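Local coordinates for protein DNA helicase RecQ (Deinococcus radiodurans, PDB 4Q48) that probably couples ATP hydrolysis to the unwinding of duplex DNA in the 3'-5' direction, and is represented here by its catalytic core, at residues 67-72 with 117-122; 139-144 with 175-180; 410-415 with 506-511; 432-437 with 469-474. All blocks are in the same frame, centred on the assembly; numbering follows the deposited sequence.

Contact 1 of 4, residues 67-72 with 117-122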
# COMPACT_ATOMS: atom_id res chain seq x y z
N GLY A 67 1.00 20.18 -17.62
CA GLY A 67 0.63 18.93 -16.98
C GLY A 67 -0.69 19.06 -16.25
O GLY A 67 -0.90 19.96 -15.46
N ILE A 68 -1.60 18.12 -16.48
CA ILE A 68 -2.90 18.17 -15.84
C ILE A 68 -2.90 17.10 -14.76
O ILE A 68 -2.94 15.92 -15.06
CB ILE A 68 -4.04 17.90 -16.85
CG1 ILE A 68 -3.96 18.87 -18.02
CG2 ILE A 68 -5.39 18.02 -16.18
CD1 ILE A 68 -3.99 20.32 -17.60
N VAL A 69 -2.85 17.52 -13.50
CA VAL A 69 -2.72 16.57 -12.38
C VAL A 69 -4.08 16.38 -11.71
O VAL A 69 -4.68 17.33 -11.23
CB VAL A 69 -1.69 17.05 -11.32
CG1 VAL A 69 -1.41 15.98 -10.30
CG2 VAL A 69 -0.39 17.46 -11.98
N VAL A 70 -4.57 15.15 -11.73
CA VAL A 70 -5.81 14.86 -11.07
C VAL A 70 -5.59 14.40 -9.63
O VAL A 70 -4.82 13.47 -9.39
CB VAL A 70 -6.57 13.80 -11.82
CG1 VAL A 70 -8.03 13.83 -11.43
CG2 VAL A 70 -6.41 14.02 -13.30
N SER A 71 -6.25 15.06 -8.68
CA SER A 71 -6.14 14.70 -7.26
C SER A 71 -7.36 15.16 -6.46
O SER A 71 -7.90 16.26 -6.68
CB SER A 71 -4.86 15.29 -6.64
OG SER A 71 -4.92 15.28 -5.22
N PRO A 72 -7.80 14.32 -5.52
CA PRO A 72 -8.89 14.64 -4.59
C PRO A 72 -8.47 15.58 -3.46
O PRO A 72 -9.33 16.26 -2.90
CB PRO A 72 -9.30 13.28 -4.05
CG PRO A 72 -8.18 12.32 -4.41
CD PRO A 72 -7.15 13.04 -5.18
N LEU A 117 1.83 23.40 -14.54
CA LEU A 117 1.02 22.41 -13.87
C LEU A 117 -0.34 22.97 -13.56
O LEU A 117 -0.47 24.14 -13.20
CB LEU A 117 1.68 21.92 -12.58
CG LEU A 117 3.01 21.22 -12.78
CD1 LEU A 117 3.73 21.16 -11.47
CD2 LEU A 117 2.78 19.85 -13.37
N LEU A 118 -1.36 22.16 -13.75
CA LEU A 118 -2.68 22.50 -13.30
C LEU A 118 -3.22 21.39 -12.41
O LEU A 118 -3.41 20.25 -12.83
CB LEU A 118 -3.61 22.73 -14.48
CG LEU A 118 -5.00 23.07 -13.95
CD1 LEU A 118 -4.99 24.43 -13.29
CD2 LEU A 118 -6.02 23.03 -15.06
N TYR A 119 -3.43 21.73 -11.14
CA TYR A 119 -4.03 20.80 -10.20
C TYR A 119 -5.56 20.95 -10.25
O TYR A 119 -6.09 22.05 -10.08
CB TYR A 119 -3.46 21.04 -8.80
CG TYR A 119 -2.04 20.51 -8.63
CD1 TYR A 119 -0.93 21.31 -8.90
CD2 TYR A 119 -1.82 19.21 -8.26
CE1 TYR A 119 0.36 20.81 -8.76
CE2 TYR A 119 -0.56 18.71 -8.11
CZ TYR A 119 0.53 19.50 -8.35
OH TYR A 119 1.78 18.93 -8.19
N VAL A 120 -6.26 19.85 -10.48
CA VAL A 120 -7.69 19.95 -10.69
C VAL A 120 -8.43 18.81 -10.00
O VAL A 120 -8.11 17.64 -10.18
CB VAL A 120 -8.02 19.97 -12.21
CG1 VAL A 120 -7.25 18.87 -12.94
CG2 VAL A 120 -9.52 19.87 -12.49
N ALA A 121 -9.41 19.16 -9.19
CA ALA A 121 -10.25 18.18 -8.55
C ALA A 121 -10.99 17.42 -9.65
O ALA A 121 -11.34 17.98 -10.68
CB ALA A 121 -11.23 18.86 -7.61
N PRO A 122 -11.25 16.13 -9.40
CA PRO A 122 -11.98 15.26 -10.34
C PRO A 122 -13.34 15.84 -10.69
O PRO A 122 -13.83 15.72 -11.82
CB PRO A 122 -12.16 13.97 -9.54
CG PRO A 122 -11.04 13.98 -8.56
CD PRO A 122 -10.82 15.40 -8.20
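Val69 and Tyr119 meet as paired residues on two parallel strands, their side chains lying alongside each other on the same face of the sheet. The phenol stands upright (chi2 90°), and Val69 CB and CG1 lie beside its CD2–CE2 bond: Val69 CG1 is 3.6 Å from Tyr119 CE2, while Val69 CB approaches CD2 at 3.7 Å. CG1, anti to the backbone N (chi1 -171°), thus comes against CE2, while CG2, on the same side of the ring, stands higher over that face, toward its rim. The same CG2 also reaches Leu117 CD2.

The reverse face is aliphatic. Ile68 and Leu118 point the same way, and Ile68 CD1 rests 4.0 Å from Leu118 CB. Ile68 CG2 instead slants across to Val120 CG1 at 3.8 Å. That methyl is wedged between its own N and carbonyl carbon (chi1 47°), which turns it back over the neighbouring backbone, 3.4 Å from Val69 O. Farther on, Val70 CG1 reaches the Pro122 ring at CG.

Three backbone bonds bind the strands, from Leu118 N to Gly67 O, from Val69 N to Leu118 O and from Val120 N to Val69 O, the ladder of an open parallel sheet in a RecA-like helicase domain. The Tyr119 hydroxyl is tied down by Tyr56 and Gln57 of helix 50-62, which also carries the ADP-binding Ser53. Helix 74-84 packs on Leu117 and Tyr119, and strand 139-145 pairs with Ile68 and Val70 on the side away from strand 117-120.

Contact 2 of 4, residues 139-144 with 175-180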
# COMPACT_ATOMS: atom_id res chain seq x y z
N VAL A 139 -1.80 20.91 -23.76
CA VAL A 139 -1.65 19.97 -22.67
C VAL A 139 -0.46 19.04 -22.88
O VAL A 139 -0.31 18.41 -23.95
CB VAL A 139 -2.93 19.12 -22.49
CG1 VAL A 139 -2.74 18.09 -21.40
CG2 VAL A 139 -4.12 20.01 -22.19
N ALA A 140 0.39 18.94 -21.86
CA ALA A 140 1.54 18.04 -21.93
C ALA A 140 1.18 16.61 -21.51
O ALA A 140 1.71 15.67 -22.08
CB ALA A 140 2.68 18.57 -21.09
N LEU A 141 0.30 16.44 -20.53
CA LEU A 141 -0.10 15.10 -20.09
C LEU A 141 -1.21 15.13 -19.07
O LEU A 141 -1.64 16.18 -18.62
CB LEU A 141 1.10 14.34 -19.50
CG LEU A 141 1.77 15.04 -18.31
CD1 LEU A 141 1.27 14.47 -16.95
CD2 LEU A 141 3.29 15.00 -18.42
N PHE A 142 -1.68 13.94 -18.71
CA PHE A 142 -2.51 13.73 -17.53
C PHE A 142 -1.78 12.89 -16.50
O PHE A 142 -1.33 11.78 -16.81
CB PHE A 142 -3.81 13.03 -17.91
CG PHE A 142 -4.73 13.87 -18.72
CD1 PHE A 142 -5.44 14.90 -18.12
CD2 PHE A 142 -4.88 13.65 -20.08
CE1 PHE A 142 -6.33 15.68 -18.87
CE2 PHE A 142 -5.74 14.43 -20.83
CZ PHE A 142 -6.47 15.45 -20.22
N ALA A 143 -1.65 13.40 -15.27
CA ALA A 143 -1.17 12.58 -14.14
C ALA A 143 -2.31 12.32 -13.20
O ALA A 143 -2.86 13.26 -12.62
CB ALA A 143 -0.06 13.27 -13.41
N ILE A 144 -2.67 11.05 -13.06
CA ILE A 144 -3.68 10.65 -12.08
C ILE A 144 -2.98 10.21 -10.78
O ILE A 144 -2.42 9.12 -10.69
CB ILE A 144 -4.59 9.54 -12.62
CG1 ILE A 144 -5.43 10.07 -13.79
CG2 ILE A 144 -5.57 9.09 -11.58
CD1 ILE A 144 -4.92 9.65 -15.17
N PRO A 175 -0.30 11.44 -23.05
CA PRO A 175 0.21 10.47 -22.07
C PRO A 175 -0.59 10.46 -20.77
O PRO A 175 -1.05 11.51 -20.33
CB PRO A 175 1.64 10.97 -21.79
CG PRO A 175 1.98 11.83 -22.93
CD PRO A 175 0.70 12.48 -23.36
N ARG A 176 -0.74 9.27 -20.18
CA ARG A 176 -1.38 9.10 -18.87
C ARG A 176 -0.39 8.47 -17.90
O ARG A 176 0.05 7.34 -18.12
CB ARG A 176 -2.59 8.18 -18.95
CG ARG A 176 -3.91 8.84 -19.21
CD ARG A 176 -5.03 7.80 -19.38
NE ARG A 176 -4.65 6.63 -20.18
CZ ARG A 176 -4.56 6.61 -21.50
NH1 ARG A 176 -4.82 7.70 -22.20
NH2 ARG A 176 -4.20 5.49 -22.12
N VAL A 177 -0.04 9.14 -16.81
CA VAL A 177 0.72 8.44 -15.78
C VAL A 177 -0.07 8.42 -14.48
O VAL A 177 -0.56 9.45 -14.00
CB VAL A 177 2.13 9.05 -15.57
CG1 VAL A 177 2.06 10.50 -15.09
CG2 VAL A 177 2.92 8.21 -14.60
N ALA A 178 -0.27 7.22 -13.95
CA ALA A 178 -1.02 7.01 -12.71
C ALA A 178 -0.06 6.61 -11.62
O ALA A 178 0.75 5.69 -11.78
CB ALA A 178 -2.13 5.97 -12.89
N LEU A 179 -0.10 7.32 -10.50
CA LEU A 179 0.82 7.04 -9.42
C LEU A 179 0.08 6.71 -8.14
O LEU A 179 -0.96 7.32 -7.84
CB LEU A 179 1.76 8.23 -9.21
CG LEU A 179 2.29 8.92 -10.47
CD1 LEU A 179 1.42 10.15 -10.78
CD2 LEU A 179 3.74 9.31 -10.31
N THR A 180 0.54 5.69 -7.41
CA THR A 180 -0.10 5.38 -6.14
C THR A 180 0.92 4.96 -5.08
O THR A 180 2.04 4.56 -5.39
CB THR A 180 -1.20 4.28 -6.29
OG1 THR A 180 -1.87 4.09 -5.04
CG2 THR A 180 -0.61 2.97 -6.78
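Phe142, Ala143 and Ile144 pair in parallel with Arg176, Val177 and Ala178, the axes of the two short strands 4.6 Å apart at an angle of 18°. Four bonds bind them, from Phe142 N to Pro175 O, Val177 N to Phe142 O, Ile144 N to Val177 O and Leu179 N to Ile144 O; the first is almost straight, at 177°.

On one face Val177 places CG1 between its backbone N and carbonyl carbon (chi1 62°), which brings this methyl 3.9 Å from Ala143 CB. Leu179 CD1 reaches the same alanine methyl at 4.3 Å, and Leu141 adds its CB, 4.1 Å from Pro175 CB.

The two strands are the ends of a beta-alpha-beta unit whose connection contains helix 165-170, in the first P-loop NTPase domain. Directly after Ile144 the chain enters the DEAH sequence that names this helicase class, and His148 of that sequence is hydrogen-bonded to Thr180 OG1, so both strands deliver their C-terminal ends to the same region.

On the other face Ile144 CB lies 4.3 Å from Ala178 CB, and Ile144 CD1 touches Arg176 CG. Phe142 heads away from the neighbouring strand to meet Leu167 and the ring of Phe171, while the Arg176 NE proton goes to Leu195 O.

Contact 3 of 4, residues 410-415 with 506-511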
# COMPACT_ATOMS: atom_id res chain seq x y z
N VAL A 410 9.58 -24.46 11.90
CA VAL A 410 8.66 -24.51 10.78
C VAL A 410 8.29 -25.91 10.31
O VAL A 410 9.10 -26.83 10.31
CB VAL A 410 9.23 -23.72 9.58
CG1 VAL A 410 9.31 -22.23 9.91
CG2 VAL A 410 10.59 -24.25 9.16
N ARG A 411 7.04 -26.05 9.91
CA ARG A 411 6.63 -27.22 9.17
C ARG A 411 6.86 -27.01 7.66
O ARG A 411 6.51 -25.97 7.11
CB ARG A 411 5.16 -27.52 9.45
CG ARG A 411 4.83 -27.51 10.91
CD ARG A 411 3.36 -27.42 11.09
NE ARG A 411 2.67 -28.38 10.23
CZ ARG A 411 1.38 -28.28 9.90
NH1 ARG A 411 0.67 -27.24 10.33
NH2 ARG A 411 0.82 -29.21 9.11
N ASP A 412 7.46 -27.99 6.99
CA ASP A 412 7.70 -27.88 5.56
C ASP A 412 6.55 -28.56 4.83
O ASP A 412 6.33 -29.76 4.97
CB ASP A 412 9.04 -28.49 5.14
CG ASP A 412 9.37 -28.20 3.69
OD1 ASP A 412 8.42 -28.09 2.89
OD2 ASP A 412 10.59 -28.11 3.32
N LEU A 413 5.80 -27.79 4.04
CA LEU A 413 4.67 -28.33 3.32
C LEU A 413 4.85 -28.06 1.83
O LEU A 413 3.89 -28.01 1.08
CB LEU A 413 3.37 -27.74 3.84
CG LEU A 413 2.92 -28.37 5.15
CD1 LEU A 413 1.77 -27.58 5.74
CD2 LEU A 413 2.49 -29.78 4.89
N THR A 414 6.10 -27.89 1.42
CA THR A 414 6.48 -27.64 0.04
C THR A 414 5.95 -28.71 -0.92
O THR A 414 5.45 -28.40 -1.99
CB THR A 414 8.01 -27.55 -0.06
OG1 THR A 414 8.49 -26.47 0.76
CG2 THR A 414 8.44 -27.41 -1.49
N ARG A 415 6.07 -29.97 -0.52
CA ARG A 415 5.66 -31.12 -1.31
C ARG A 415 4.15 -31.08 -1.54
O ARG A 415 3.64 -31.36 -2.63
CB ARG A 415 6.08 -32.41 -0.56
CG ARG A 415 5.74 -33.77 -1.16
CD ARG A 415 6.34 -34.93 -0.32
NE ARG A 415 5.88 -34.97 1.09
CZ ARG A 415 6.68 -35.13 2.16
NH1 ARG A 415 8.00 -35.27 2.01
NH2 ARG A 415 6.16 -35.14 3.39
N LYS A 506 9.98 -22.77 -1.03
CA LYS A 506 9.40 -23.68 -0.05
C LYS A 506 8.12 -23.08 0.52
O LYS A 506 8.00 -21.86 0.62
CB LYS A 506 10.37 -23.94 1.12
CG LYS A 506 11.58 -24.79 0.86
CD LYS A 506 12.42 -24.86 2.15
CE LYS A 506 13.85 -25.42 1.94
NZ LYS A 506 13.97 -26.91 1.73
N LEU A 507 7.17 -23.93 0.90
CA LEU A 507 6.02 -23.47 1.68
C LEU A 507 6.18 -23.82 3.16
O LEU A 507 6.14 -24.99 3.50
CB LEU A 507 4.73 -24.08 1.17
CG LEU A 507 3.52 -23.73 2.01
CD1 LEU A 507 3.30 -22.22 1.96
CD2 LEU A 507 2.29 -24.49 1.55
N LEU A 508 6.39 -22.84 4.03
CA LEU A 508 6.58 -23.13 5.46
C LEU A 508 5.48 -22.53 6.33
O LEU A 508 5.22 -21.34 6.27
CB LEU A 508 7.93 -22.62 5.95
CG LEU A 508 9.16 -22.94 5.09
CD1 LEU A 508 10.47 -22.52 5.77
CD2 LEU A 508 9.21 -24.41 4.73
N LEU A 509 4.88 -23.35 7.18
CA LEU A 509 3.99 -22.87 8.22
C LEU A 509 4.72 -22.89 9.58
O LEU A 509 5.68 -23.66 9.79
CB LEU A 509 2.73 -23.73 8.28
CG LEU A 509 1.56 -23.42 7.33
CD1 LEU A 509 1.92 -23.68 5.85
CD2 LEU A 509 0.34 -24.20 7.73
N ARG A 510 4.30 -22.00 10.49
CA ARG A 510 4.83 -22.01 11.85
C ARG A 510 4.48 -23.33 12.50
O ARG A 510 3.37 -23.83 12.26
CB ARG A 510 4.27 -20.85 12.64
CG ARG A 510 5.12 -19.64 12.52
CD ARG A 510 4.41 -18.44 13.06
NE ARG A 510 5.33 -17.30 13.02
CZ ARG A 510 6.06 -16.89 14.05
NH1 ARG A 510 5.95 -17.48 15.24
NH2 ARG A 510 6.87 -15.85 13.88
N GLU A 511 5.40 -23.90 13.29
CA GLU A 511 5.14 -25.19 13.95
C GLU A 511 3.95 -25.19 14.91
O GLU A 511 3.25 -26.19 14.94
CB GLU A 511 6.39 -25.68 14.67
CG GLU A 511 6.37 -27.17 15.09
CD GLU A 511 6.51 -28.17 13.93
OE1 GLU A 511 7.63 -28.39 13.42
OE2 GLU A 511 5.48 -28.77 13.56
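Arg411 runs past Leu509 and Glu511 of the other segment, changing partners from CB to its tip. Its CB lies 3.9 Å from Leu509 O; CG and CD run beside the Glu511 carboxylate, and CD also touches Arg510 O. A bend at chi3 (48°) then turns the chain, so that Arg411 NE stays 4.4 Å from Glu511 OE2: the charges are near, but beyond a salt bridge. At the tip NH1 reaches Leu509 CD2 at 4.0 Å, and Leu413 CD1 lies over one face of the guanidinium, toward its rim.

In the backbone, Arg411 and Leu509 form an antiparallel hydrogen-bonded pair through both N and O. The two-stranded ribbon pairs strands 410-412 and 508-510, near the two ends of the RQC winged-helix domain; Arg510 NE bonds Ala378 O, on the side of the zinc-binding region.

Where strand gives way to helix, Asp412 OD1 accepts from both Thr414 N, completing an Asx turn, and Thr414 OG1, at 2.7 Å. The same hydroxyl oxygen takes Leu507 N at 2.9 Å. Asp412 OD2 faces Lys506 NZ in a long salt bridge, while Leu508 CD2 packs on Asp412 CG at 3.9 Å.

Contact 4 of 4, residues 432-437 with 469-474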
# COMPACT_ATOMS: atom_id res chain seq x y z
N GLY A 432 -13.12 -24.99 -6.92
CA GLY A 432 -13.02 -24.41 -5.59
C GLY A 432 -12.21 -25.29 -4.67
O GLY A 432 -11.97 -26.46 -4.96
N ALA A 433 -11.82 -24.72 -3.54
CA ALA A 433 -10.96 -25.40 -2.58
C ALA A 433 -11.46 -26.81 -2.22
O ALA A 433 -10.68 -27.76 -2.14
CB ALA A 433 -10.83 -24.56 -1.32
N ALA A 434 -12.77 -26.92 -1.97
CA ALA A 434 -13.36 -28.21 -1.60
C ALA A 434 -13.24 -29.24 -2.73
O ALA A 434 -12.85 -30.38 -2.50
CB ALA A 434 -14.79 -28.03 -1.20
N HIS A 435 -13.57 -28.82 -3.96
CA HIS A 435 -13.45 -29.69 -5.12
C HIS A 435 -12.02 -30.18 -5.35
O HIS A 435 -11.78 -31.38 -5.49
CB HIS A 435 -13.95 -29.01 -6.38
CG HIS A 435 -13.96 -29.91 -7.57
ND1 HIS A 435 -15.02 -30.75 -7.85
CD2 HIS A 435 -13.03 -30.16 -8.52
CE1 HIS A 435 -14.74 -31.46 -8.93
NE2 HIS A 435 -13.54 -31.12 -9.35
N LEU A 436 -11.08 -29.24 -5.38
CA LEU A 436 -9.67 -29.56 -5.48
C LEU A 436 -9.26 -30.60 -4.43
O LEU A 436 -8.50 -31.55 -4.70
CB LEU A 436 -8.84 -28.29 -5.29
CG LEU A 436 -8.94 -27.22 -6.38
CD1 LEU A 436 -8.06 -26.02 -6.04
CD2 LEU A 436 -8.54 -27.79 -7.72
N THR A 437 -9.80 -30.43 -3.22
CA THR A 437 -9.46 -31.29 -2.10
C THR A 437 -9.97 -32.70 -2.36
O THR A 437 -9.34 -33.68 -1.94
CB THR A 437 -10.04 -30.74 -0.79
OG1 THR A 437 -9.56 -29.40 -0.58
CG2 THR A 437 -9.67 -31.61 0.38
N LEU A 469 -6.01 -30.64 6.31
CA LEU A 469 -4.69 -30.17 5.95
C LEU A 469 -4.68 -29.48 4.58
O LEU A 469 -4.00 -28.46 4.38
CB LEU A 469 -3.74 -31.35 5.92
CG LEU A 469 -2.30 -30.99 5.64
CD1 LEU A 469 -1.43 -31.66 6.66
CD2 LEU A 469 -1.95 -31.43 4.24
N TRP A 470 -5.42 -30.06 3.63
CA TRP A 470 -5.43 -29.54 2.29
C TRP A 470 -6.06 -28.18 2.28
O TRP A 470 -5.53 -27.28 1.64
CB TRP A 470 -6.16 -30.48 1.35
CG TRP A 470 -5.34 -31.65 1.03
CD1 TRP A 470 -5.63 -32.96 1.30
CD2 TRP A 470 -4.08 -31.64 0.38
NE1 TRP A 470 -4.61 -33.77 0.87
CE2 TRP A 470 -3.64 -32.98 0.29
CE3 TRP A 470 -3.26 -30.63 -0.14
CZ2 TRP A 470 -2.41 -33.33 -0.30
CZ3 TRP A 470 -2.04 -30.99 -0.72
CH2 TRP A 470 -1.63 -32.32 -0.79
N ARG A 471 -7.16 -28.03 3.00
CA ARG A 471 -7.88 -26.77 3.02
C ARG A 471 -6.96 -25.72 3.59
O ARG A 471 -6.95 -24.55 3.15
CB ARG A 471 -9.17 -26.87 3.84
CG ARG A 471 -10.29 -27.66 3.19
CD ARG A 471 -10.63 -27.17 1.78
NE ARG A 471 -11.47 -25.98 1.78
CZ ARG A 471 -12.80 -26.01 1.83
NH1 ARG A 471 -13.42 -27.19 1.90
NH2 ARG A 471 -13.50 -24.87 1.82
N SER A 472 -6.17 -26.16 4.57
CA SER A 472 -5.16 -25.34 5.21
C SER A 472 -4.04 -24.94 4.23
O SER A 472 -3.73 -23.75 4.06
CB SER A 472 -4.58 -26.08 6.42
OG SER A 472 -3.33 -25.52 6.79
N VAL A 473 -3.46 -25.95 3.56
CA VAL A 473 -2.43 -25.72 2.55
C VAL A 473 -2.97 -24.74 1.52
O VAL A 473 -2.28 -23.78 1.14
CB VAL A 473 -1.99 -27.02 1.83
CG1 VAL A 473 -1.33 -26.71 0.52
CG2 VAL A 473 -1.05 -27.85 2.69
N LEU A 474 -4.23 -24.95 1.11
CA LEU A 474 -4.84 -24.07 0.12
C LEU A 474 -5.00 -22.64 0.59
O LEU A 474 -4.71 -21.73 -0.17
CB LEU A 474 -6.19 -24.62 -0.36
CG LEU A 474 -6.11 -25.95 -1.14
CD1 LEU A 474 -7.48 -26.60 -1.27
CD2 LEU A 474 -5.43 -25.80 -2.53
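Ala433 O lies close to Leu474 of the facing helix and is gripped by two donors from its own, Thr437 N at 3.0 Å and Thr437 OG1. The pair approaches from opposite faces of the carbonyl plane, and the hydroxyl bond is modelled unusually short, so its exact length is doubtful at this resolution. The threonine can do this because OG1 sits beside its backbone N (chi1 -56°), folding the hydroxyl back along the helix. Its methyl CG2 is thereby turned to the other helix, where it meets Trp470 CB at 3.8 Å.

Leu474 brings CD1 over this polar spot, 3.5 Å from Ala433 O and 3.6 Å from Thr437 OG1, and the same methyl reaches Ala433 CB. Its other branch, CD2, only grazes Leu436 CD1.

The contact joins helices 433-441 and 467-479 of the RQC winged-helix domain, whose short segments cross at 127° with their axes 9.7 Å apart. Helix 414-426 also packs against Leu436, Trp470 and Leu474, through Ala420 and Met419 among others. The indole nitrogen of Trp470 is bonded to Gly462 O.

Toward the outer side Arg471 curls, bending at both chi2 and chi3, until its guanidinium lies flat against the first turn of helix 433-441. Ala434 N stands 3.8 Å above the centre of that plane, with Ala433 C nearer the rim. Arg471 NE meets Ala433 CB and NH1 meets Ala434 CB, each at 3.5 Å.

Contacts 1 and 2 are buried neighbours in one parallel sheet: strands 66-70 and 139-145 lie side by side, so backbone bonds run unbroken through all four segments. Both rest on ladders flanked by aliphatic and aromatic side chains. Contacts 3 and 4 belong to the RQC domain, and both lie across the chain's centre from contact 1; the centres of contacts 1 and 3 are about 48 Å apart. Contact 3 is a surface ribbon mixing strand pairing with charged side chains, whereas contact 4 is a partly buried helix crossing made by side-chain packing. The two touch: Leu509 and Arg411 of contact 3 pack on Ser472 and Leu469 of helix 467-479, and Leu413 on Val473.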